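Putative sensory box/GGDEF family protein (Vibrio parahaemolyticus, PDB 3LID) probably makes the second messenger cyclic di-GMP from GTP through its GGDEF domain, this piece being the extracellular sensor domain with the PDC fold. Local coordinates at residues Gln81-Arg94 with Pro106-Phe119. Sequence-based numbering, arbitrary orientation.
Sequences QIRFLDTSGTEKVR and PSLILRDKSAREYF. With PO4 (phosphate ion), chain C.
Ser107 N bonds to Arg94 O at 2.9 Å, at the end of edge strand 103-106, which pairs with strand 91-98 in the seven-stranded antiparallel sheet. The carbonyl of Ile109 then takes Arg94 NH1 at 2.9 Å. Leu110 lays CD2 against CB of Arg94 and CB of Glu91. Bends at chi2 (90°) and chi3 (40°) bring the guanidinium of Arg111 alongside the Glu91 carboxylate, which it grips side-on: NE to OE1 at 2.7 Å, NH2 to the syn lone pair of OE2. Its backbone N also reaches OE1, from the same face as NE. In return Glu91 N donates to Arg111 O. Arg94 stacks its guanidinium flat on that of Arg111, planes 13° apart. Lys113 N bonds to Gly89 O at 2.8 Å, and its NZ holds phosphate O2. Arg116 and Tyr118 OH also bind this ion, as does Arg83, whose NH1 donates to both Glu91 OE2 and phosphate O2. Phe119 sets a ring face over Gly89 CA. Glu91, the shared acceptor, thus probably offsets the charge of the packed arginines, while the phosphate, probably from the crystallisation liquor, may mark an anion-binding pocket in this PDC sensor.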
ATOM      1  N   GLN A  81       8.179  -6.727   4.754  1.00 13.26           N
ATOM      2  CA  GLN A  81       9.441  -7.434   4.558  1.00 13.72           C
ATOM      3  C   GLN A  81      10.436  -6.498   3.996  1.00 12.81           C
ATOM      4  O   GLN A  81      10.081  -5.569   3.318  1.00 14.40           O
ATOM      5  CB  GLN A  81       9.286  -8.543   3.437  1.00 14.41           C
ATOM      6  CG  GLN A  81       8.247  -9.593   3.809  1.00 19.35           C
ATOM      7  CD  GLN A  81       8.181 -10.658   2.713  1.00 23.50           C
ATOM      8  OE1 GLN A  81       7.275 -10.664   1.841  1.00 23.30           O
ATOM      9  NE2 GLN A  81       9.183 -11.518   2.716  1.00 17.68           N
ATOM     10  N   ILE A  82      11.726  -6.782   4.254  1.00 12.81           N
ATOM     11  CA  ILE A  82      12.832  -6.055   3.679  1.00 13.04           C
ATOM     12  C   ILE A  82      13.817  -7.169   3.289  1.00 14.15           C
ATOM     13  O   ILE A  82      14.183  -7.984   4.149  1.00 14.30           O
ATOM     14  CB  ILE A  82      13.515  -5.130   4.686  1.00 14.53           C
ATOM     15  CG1 ILE A  82      12.457  -4.073   5.148  1.00 13.06           C
ATOM     16  CG2 ILE A  82      14.759  -4.414   4.009  1.00 13.32           C
ATOM     17  CD1 ILE A  82      13.054  -3.171   6.271  1.00 15.57           C
ATOM     18  N   ARG A  83      14.146  -7.237   1.997  1.00 13.61           N
ATOM     19  CA  ARG A  83      14.928  -8.357   1.499  1.00 12.60           C
ATOM     20  C   ARG A  83      16.029  -7.911   0.581  1.00 12.96           C
ATOM     21  O   ARG A  83      15.992  -6.870  -0.086  1.00 12.51           O
ATOM     22  CB  ARG A  83      14.040  -9.218   0.642  1.00 12.83           C
ATOM     23  CG  ARG A  83      13.024 -10.031   1.509  1.00 12.07           C
ATOM     24  CD  ARG A  83      12.090 -10.919   0.626  1.00 15.27           C
ATOM     25  NE  ARG A  83      11.172 -10.013  -0.115  1.00 15.25           N
ATOM     26  CZ  ARG A  83      10.256 -10.466  -0.984  1.00 17.01           C
ATOM     27  NH1 ARG A  83      10.154 -11.804  -1.246  1.00 15.50           N
ATOM     28  NH2 ARG A  83       9.403  -9.608  -1.564  1.00 13.59           N
ATOM     29  N   PHE A  84      17.037  -8.782   0.493  1.00 13.78           N
ATOM     30  CA  PHE A  84      18.021  -8.641  -0.563  1.00 13.63           C
ATOM     31  C   PHE A  84      17.959  -9.967  -1.349  1.00 15.09           C
ATOM     32  O   PHE A  84      17.992 -11.063  -0.756  1.00 14.96           O
ATOM     33  CB  PHE A  84      19.458  -8.467  -0.006  1.00 14.19           C
ATOM     34  CG  PHE A  84      20.445  -8.200  -1.095  1.00 14.99           C
ATOM     35  CD1 PHE A  84      20.507  -6.937  -1.688  1.00 17.26           C
ATOM     36  CD2 PHE A  84      21.201  -9.272  -1.634  1.00 17.91           C
ATOM     37  CE1 PHE A  84      21.362  -6.681  -2.733  1.00 22.10           C
ATOM     38  CE2 PHE A  84      22.119  -9.019  -2.760  1.00 17.58           C
ATOM     39  CZ  PHE A  84      22.176  -7.698  -3.258  1.00 16.98           C
ATOM     40  N   LEU A  85      17.749  -9.860  -2.669  1.00 13.99           N
ATOM     41  CA  LEU A  85      17.765 -11.022  -3.597  1.00 13.73           C
ATOM     42  C   LEU A  85      19.053 -10.937  -4.401  1.00 14.04           C
ATOM     43  O   LEU A  85      19.488  -9.873  -4.820  1.00 14.94           O
ATOM     44  CB  LEU A  85      16.552 -10.966  -4.596  1.00 14.64           C
ATOM     45  CG  LEU A  85      15.200 -11.441  -4.018  1.00 15.69           C
ATOM     46  CD1 LEU A  85      14.744 -10.655  -2.787  1.00 16.14           C
ATOM     47  CD2 LEU A  85      14.126 -11.175  -5.195  1.00 16.48           C
ATOM     48  N   ASP A  86      19.652 -12.101  -4.660  1.00 15.04           N
ATOM     49  CA  ASP A  86      20.863 -12.021  -5.492  1.00 15.15           C
ATOM     50  C   ASP A  86      20.495 -11.891  -6.961  1.00 15.46           C
ATOM     51  O   ASP A  86      19.279 -11.826  -7.308  1.00 17.65           O
ATOM     52  CB  ASP A  86      21.746 -13.232  -5.169  1.00 15.95           C
ATOM     53  CG  ASP A  86      21.173 -14.576  -5.635  1.00 19.03           C
ATOM     54  OD1 ASP A  86      20.193 -14.716  -6.435  1.00 19.81           O
ATOM     55  OD2 ASP A  86      21.743 -15.618  -5.136  1.00 24.32           O
ATOM     56  N   THR A  87      21.515 -11.896  -7.841  1.00 17.59           N
ATOM     57  CA  THR A  87      21.173 -11.655  -9.250  1.00 18.37           C
ATOM     58  C   THR A  87      20.356 -12.764  -9.865  1.00 18.62           C
ATOM     59  O   THR A  87      19.678 -12.545 -10.849  1.00 20.63           O
ATOM     60  CB  THR A  87      22.427 -11.405 -10.132  1.00 19.69           C
ATOM     61  OG1 THR A  87      23.278 -12.557 -10.000  1.00 21.06           O
ATOM     62  CG2 THR A  87      23.154 -10.177  -9.659  1.00 21.32           C
ATOM     63  N   SER A  88      20.360 -13.956  -9.285  1.00 19.95           N
ATOM     64  CA  SER A  88      19.533 -15.042  -9.801  1.00 22.02           C
ATOM     65  C   SER A  88      18.097 -15.008  -9.311  1.00 21.76           C
ATOM     66  O   SER A  88      17.250 -15.809  -9.753  1.00 21.60           O
ATOM     67  CB  SER A  88      20.192 -16.419  -9.474  1.00 23.34           C
ATOM     68  OG  SER A  88      20.018 -16.702  -8.077  1.00 27.69           O
ATOM     69  N   GLY A  89      17.815 -14.030  -8.445  1.00 19.58           N
ATOM     70  CA  GLY A  89      16.465 -13.888  -7.848  1.00 17.97           C
ATOM     71  C   GLY A  89      16.202 -14.708  -6.596  1.00 17.34           C
ATOM     72  O   GLY A  89      15.040 -14.828  -6.142  1.00 17.68           O
ATOM     73  N   THR A  90      17.250 -15.251  -5.991  1.00 17.61           N
ATOM     74  CA  THR A  90      17.140 -16.050  -4.759  1.00 16.92           C
ATOM     75  C   THR A  90      17.281 -15.106  -3.536  1.00 15.21           C
ATOM     76  O   THR A  90      18.196 -14.302  -3.476  1.00 15.23           O
ATOM     77  CB  THR A  90      18.200 -17.164  -4.696  1.00 17.94           C
ATOM     78  OG1 THR A  90      17.838 -18.143  -5.672  1.00 20.49           O
ATOM     79  CG2 THR A  90      18.083 -17.900  -3.326  1.00 18.03           C
ATOM     80  N   GLU A  91      16.347 -15.209  -2.607  1.00 15.40           N
ATOM     81  CA  GLU A  91      16.430 -14.388  -1.380  1.00 15.05           C
ATOM     82  C   GLU A  91      17.697 -14.756  -0.603  1.00 15.57           C
ATOM     83  O   GLU A  91      17.950 -15.967  -0.362  1.00 16.37           O
ATOM     84  CB  GLU A  91      15.242 -14.691  -0.502  1.00 14.62           C
ATOM     85  CG  GLU A  91      13.876 -14.234  -1.177  1.00 17.57           C
ATOM     86  CD  GLU A  91      12.673 -14.691  -0.415  1.00 18.50           C
ATOM     87  OE1 GLU A  91      12.718 -15.819   0.155  1.00 17.19           O
ATOM     88  OE2 GLU A  91      11.634 -13.898  -0.376  1.00 16.71           O
ATOM     89  N   LYS A  92      18.449 -13.758  -0.195  1.00 14.20           N
ATOM     90  CA  LYS A  92      19.706 -13.988   0.568  1.00 15.05           C
ATOM     91  C   LYS A  92      19.526 -13.381   1.978  1.00 16.15           C
ATOM     92  O   LYS A  92      20.092 -13.916   2.989  1.00 16.43           O
ATOM     93  CB  LYS A  92      20.874 -13.300  -0.085  1.00 15.62           C
ATOM     94  CG  LYS A  92      21.160 -13.787  -1.544  1.00 19.52           C
ATOM     95  CD  LYS A  92      21.562 -15.223  -1.559  1.00 28.97           C
ATOM     96  CE  LYS A  92      22.751 -15.386  -0.659  1.00 33.07           C
ATOM     97  NZ  LYS A  92      23.459 -16.587  -1.078  1.00 39.36           N
ATOM     98  N   VAL A  93      18.744 -12.286   2.061  1.00 15.78           N
ATOM     99  CA  VAL A  93      18.547 -11.615   3.364  1.00 15.23           C
ATOM    100  C   VAL A  93      17.070 -11.335   3.416  1.00 14.79           C
ATOM    101  O   VAL A  93      16.511 -10.812   2.443  1.00 14.30           O
ATOM    102  CB  VAL A  93      19.263 -10.276   3.501  1.00 15.86           C
ATOM    103  CG1 VAL A  93      19.109  -9.800   4.951  1.00 16.60           C
ATOM    104  CG2 VAL A  93      20.808 -10.447   3.228  1.00 19.00           C
ATOM    105  N   ARG A  94      16.414 -11.765   4.492  1.00 13.15           N
ATOM    106  CA  ARG A  94      14.963 -11.557   4.533  1.00 14.59           C
ATOM    107  C   ARG A  94      14.534 -11.211   5.967  1.00 15.47           C
ATOM    108  O   ARG A  94      14.600 -12.070   6.870  1.00 16.05           O
ATOM    109  CB  ARG A  94      14.284 -12.875   4.124  1.00 13.70           C
ATOM    110  CG  ARG A  94      12.761 -12.812   4.180  1.00 14.92           C
ATOM    111  CD  ARG A  94      12.141 -14.011   3.449  1.00 18.06           C
ATOM    112  NE  ARG A  94      10.693 -13.877   3.451  1.00 15.88           N
ATOM    113  CZ  ARG A  94       9.823 -14.867   3.714  1.00 18.07           C
ATOM    114  NH1 ARG A  94      10.213 -16.128   4.000  1.00 20.94           N
ATOM    115  NH2 ARG A  94       8.505 -14.568   3.705  1.00 19.55           N
ATOM    116  N   PRO A 106      14.977 -11.861  11.238  1.00 17.70           N
ATOM    117  CA  PRO A 106      15.300 -12.522   9.960  1.00 17.92           C
ATOM    118  C   PRO A 106      14.646 -13.875   9.836  1.00 18.20           C
ATOM    119  O   PRO A 106      14.373 -14.540  10.883  1.00 18.70           O
ATOM    120  CB  PRO A 106      16.856 -12.712  10.069  1.00 17.68           C
ATOM    121  CG  PRO A 106      17.107 -12.816  11.562  1.00 21.91           C
ATOM    122  CD  PRO A 106      16.143 -11.727  12.125  1.00 18.85           C
ATOM    123  N   SER A 107      14.444 -14.353   8.604  1.00 16.51           N
ATOM    124  CA  SER A 107      13.969 -15.725   8.370  1.00 15.90           C
ATOM    125  C   SER A 107      15.002 -16.509   7.609  1.00 16.92           C
ATOM    126  O   SER A 107      15.706 -15.922   6.701  1.00 18.69           O
ATOM    127  CB  SER A 107      12.700 -15.643   7.483  1.00 16.75           C
ATOM    128  OG  SER A 107      12.157 -16.906   7.131  1.00 19.28           O
ATOM    129  N   LEU A 108      15.011 -17.816   7.859  1.00 16.38           N
ATOM    130  CA  LEU A 108      15.873 -18.659   7.072  1.00 18.01           C
ATOM    131  C   LEU A 108      15.045 -19.327   5.975  1.00 18.82           C
ATOM    132  O   LEU A 108      15.610 -20.195   5.215  1.00 20.17           O
ATOM    133  CB  LEU A 108      16.481 -19.762   7.976  1.00 19.38           C
ATOM    134  CG  LEU A 108      17.483 -19.257   9.010  1.00 22.58           C
ATOM    135  CD1 LEU A 108      17.757 -20.464   9.966  1.00 27.67           C
ATOM    136  CD2 LEU A 108      18.736 -18.774   8.398  1.00 29.53           C
ATOM    137  N   ILE A 109      13.794 -18.888   5.792  1.00 17.20           N
ATOM    138  CA  ILE A 109      12.944 -19.496   4.751  1.00 17.80           C
ATOM    139  C   ILE A 109      13.226 -18.614   3.501  1.00 18.63           C
ATOM    140  O   ILE A 109      12.655 -17.510   3.394  1.00 18.85           O
ATOM    141  CB  ILE A 109      11.455 -19.508   5.092  1.00 18.72           C
ATOM    142  CG1 ILE A 109      11.224 -20.440   6.330  1.00 21.07           C
ATOM    143  CG2 ILE A 109      10.642 -20.077   3.918  1.00 20.34           C
ATOM    144  CD1 ILE A 109       9.865 -20.272   6.930  1.00 23.93           C
ATOM    145  N   LEU A 110      14.202 -19.041   2.669  1.00 17.65           N
ATOM    146  CA  LEU A 110      14.722 -18.227   1.581  1.00 17.85           C
ATOM    147  C   LEU A 110      14.351 -18.907   0.263  1.00 18.89           C
ATOM    148  O   LEU A 110      14.636 -20.096   0.077  1.00 20.95           O
ATOM    149  CB  LEU A 110      16.216 -18.079   1.709  1.00 15.99           C
ATOM    150  CG  LEU A 110      16.608 -17.401   3.011  1.00 17.49           C
ATOM    151  CD1 LEU A 110      18.120 -17.361   3.183  1.00 18.94           C
ATOM    152  CD2 LEU A 110      16.076 -15.930   3.040  1.00 19.73           C
ATOM    153  N   ARG A 111      13.706 -18.195  -0.640  1.00 17.27           N
ATOM    154  CA  ARG A 111      13.144 -18.838  -1.843  1.00 17.30           C
ATOM    155  C   ARG A 111      13.678 -18.219  -3.110  1.00 17.85           C
ATOM    156  O   ARG A 111      14.210 -17.097  -3.128  1.00 18.46           O
ATOM    157  CB  ARG A 111      11.639 -18.599  -1.884  1.00 17.22           C
ATOM    158  CG  ARG A 111      10.846 -19.389  -0.837  1.00 21.41           C
ATOM    159  CD  ARG A 111      10.667 -18.627   0.496  1.00 22.10           C
ATOM    160  NE  ARG A 111      10.379 -17.166   0.475  1.00 22.16           N
ATOM    161  CZ  ARG A 111       9.179 -16.576   0.550  1.00 24.02           C
ATOM    162  NH1 ARG A 111       8.028 -17.277   0.632  1.00 25.95           N
ATOM    163  NH2 ARG A 111       9.130 -15.271   0.541  1.00 20.94           N
ATOM    164  N   ASP A 112      13.554 -19.004  -4.188  1.00 17.54           N
ATOM    165  CA  ASP A 112      13.893 -18.472  -5.514  1.00 16.69           C
ATOM    166  C   ASP A 112      12.669 -17.741  -6.087  1.00 15.55           C
ATOM    167  O   ASP A 112      11.646 -18.370  -6.384  1.00 16.48           O
ATOM    168  CB  ASP A 112      14.188 -19.718  -6.393  1.00 17.99           C
ATOM    169  CG  ASP A 112      14.429 -19.377  -7.815  1.00 25.88           C
ATOM    170  OD1 ASP A 112      14.337 -18.204  -8.247  1.00 23.23           O
ATOM    171  OD2 ASP A 112      14.782 -20.342  -8.507  1.00 30.22           O
ATOM    172  N   LYS A 113      12.778 -16.401  -6.246  1.00 16.93           N
ATOM    173  CA  LYS A 113      11.675 -15.553  -6.695  1.00 14.96           C
ATOM    174  C   LYS A 113      11.800 -15.209  -8.157  1.00 16.66           C
ATOM    175  O   LYS A 113      11.138 -14.297  -8.674  1.00 15.83           O
ATOM    176  CB  LYS A 113      11.661 -14.267  -5.892  1.00 14.59           C
ATOM    177  CG  LYS A 113      11.289 -14.539  -4.469  1.00 16.06           C
ATOM    178  CD  LYS A 113       9.751 -14.724  -4.300  1.00 14.83           C
ATOM    179  CE  LYS A 113       9.440 -15.201  -2.891  1.00 15.04           C
ATOM    180  NZ  LYS A 113       7.921 -15.172  -2.616  1.00 16.47           N
ATOM    181  N   SER A 114      12.703 -15.937  -8.847  1.00 18.03           N
ATOM    182  CA  SER A 114      12.969 -15.547 -10.223  1.00 17.81           C
ATOM    183  C   SER A 114      11.796 -15.644 -11.200  1.00 18.25           C
ATOM    184  O   SER A 114      11.856 -14.963 -12.275  1.00 18.38           O
ATOM    185  CB  SER A 114      14.188 -16.289 -10.758  1.00 16.45           C
ATOM    186  OG  SER A 114      13.858 -17.672 -10.857  1.00 20.93           O
ATOM    187  N   ALA A 115      10.758 -16.434 -10.890  1.00 17.10           N
ATOM    188  CA  ALA A 115       9.598 -16.552 -11.797  1.00 18.61           C
ATOM    189  C   ALA A 115       8.606 -15.386 -11.641  1.00 19.27           C
ATOM    190  O   ALA A 115       7.735 -15.188 -12.505  1.00 19.54           O
ATOM    191  CB  ALA A 115       8.861 -17.839 -11.552  1.00 19.11           C
ATOM    192  N   ARG A 116       8.784 -14.561 -10.608  1.00 15.46           N
ATOM    193  CA  ARG A 116       7.829 -13.497 -10.360  1.00 17.08           C
ATOM    194  C   ARG A 116       8.012 -12.347 -11.314  1.00 16.54           C
ATOM    195  O   ARG A 116       9.131 -11.934 -11.612  1.00 15.80           O
ATOM    196  CB  ARG A 116       8.019 -12.967  -8.959  1.00 16.95           C
ATOM    197  CG  ARG A 116       7.500 -14.030  -7.882  1.00 16.53           C
ATOM    198  CD  ARG A 116       6.002 -14.330  -7.972  1.00 19.21           C
ATOM    199  NE  ARG A 116       5.181 -13.146  -7.525  1.00 17.15           N
ATOM    200  CZ  ARG A 116       4.982 -12.815  -6.240  1.00 17.80           C
ATOM    201  NH1 ARG A 116       5.546 -13.534  -5.218  1.00 15.37           N
ATOM    202  NH2 ARG A 116       4.224 -11.694  -5.954  1.00 17.81           N
ATOM    203  N   GLU A 117       6.880 -11.787 -11.768  1.00 16.77           N
ATOM    204  CA  GLU A 117       7.020 -10.645 -12.674  1.00 17.69           C
ATOM    205  C   GLU A 117       7.698  -9.432 -12.051  1.00 17.80           C
ATOM    206  O   GLU A 117       8.362  -8.665 -12.742  1.00 19.01           O
ATOM    207  CB  GLU A 117       5.624 -10.299 -13.233  1.00 20.17           C
ATOM    208  CG  GLU A 117       5.071 -11.459 -14.125  1.00 22.12           C
ATOM    209  CD  GLU A 117       5.888 -11.688 -15.443  1.00 34.09           C
ATOM    210  OE1 GLU A 117       6.694 -10.820 -15.852  1.00 32.96           O
ATOM    211  OE2 GLU A 117       5.790 -12.789 -16.051  1.00 35.74           O
ATOM    212  N   TYR A 118       7.580  -9.269 -10.729  1.00 17.25           N
ATOM    213  CA  TYR A 118       8.159  -8.088 -10.128  1.00 16.33           C
ATOM    214  C   TYR A 118       9.654  -8.235 -10.179  1.00 15.05           C
ATOM    215  O   TYR A 118      10.375  -7.237 -10.271  1.00 15.60           O
ATOM    216  CB  TYR A 118       7.640  -7.844  -8.677  1.00 15.55           C
ATOM    217  CG  TYR A 118       8.144  -8.777  -7.579  1.00 14.17           C
ATOM    218  CD1 TYR A 118       9.476  -8.709  -7.107  1.00 16.68           C
ATOM    219  CD2 TYR A 118       7.281  -9.718  -7.002  1.00 14.02           C
ATOM    220  CE1 TYR A 118       9.899  -9.552  -6.079  1.00 13.82           C
ATOM    221  CE2 TYR A 118       7.697 -10.559  -5.959  1.00 13.99           C
ATOM    222  CZ  TYR A 118       9.032 -10.489  -5.543  1.00 12.13           C
ATOM    223  OH  TYR A 118       9.405 -11.283  -4.496  1.00 15.28           O
ATOM    224  N   PHE A 119      10.132  -9.493 -10.151  1.00 15.22           N
ATOM    225  CA  PHE A 119      11.558  -9.733 -10.239  1.00 14.80           C
ATOM    226  C   PHE A 119      12.076  -9.477 -11.641  1.00 15.30           C
ATOM    227  O   PHE A 119      13.102  -8.806 -11.819  1.00 15.38           O
ATOM    228  CB  PHE A 119      11.954 -11.152  -9.799  1.00 14.44           C
ATOM    229  CG  PHE A 119      13.411 -11.387  -9.998  1.00 16.93           C
ATOM    230  CD1 PHE A 119      14.341 -10.765  -9.177  1.00 18.42           C
ATOM    231  CD2 PHE A 119      13.841 -12.176 -11.061  1.00 20.35           C
ATOM    232  CE1 PHE A 119      15.706 -10.994  -9.386  1.00 18.60           C
ATOM    233  CE2 PHE A 119      15.224 -12.391 -11.272  1.00 20.79           C
ATOM    234  CZ  PHE A 119      16.103 -11.805 -10.450  1.00 20.99           C
TER
HETATM  235  P   PO4 C 321       6.469 -11.617  -2.253  1.00 15.25           P
HETATM  236  O1  PO4 C 321       6.396 -12.028  -0.770  1.00 15.66           O
HETATM  237  O2  PO4 C 321       7.630 -12.460  -2.797  1.00 14.86           O
HETATM  238  O3  PO4 C 321       6.801 -10.162  -2.425  1.00 15.83           O
HETATM  239  O4  PO4 C 321       5.174 -11.979  -2.972  1.00 15.42           O
HETATM  240  O   HOH W   1      17.066 -18.021  -8.708  1.00 46.67           O
HETATM  241  O   HOH W   2      17.897 -13.297   6.413  1.00 24.21           O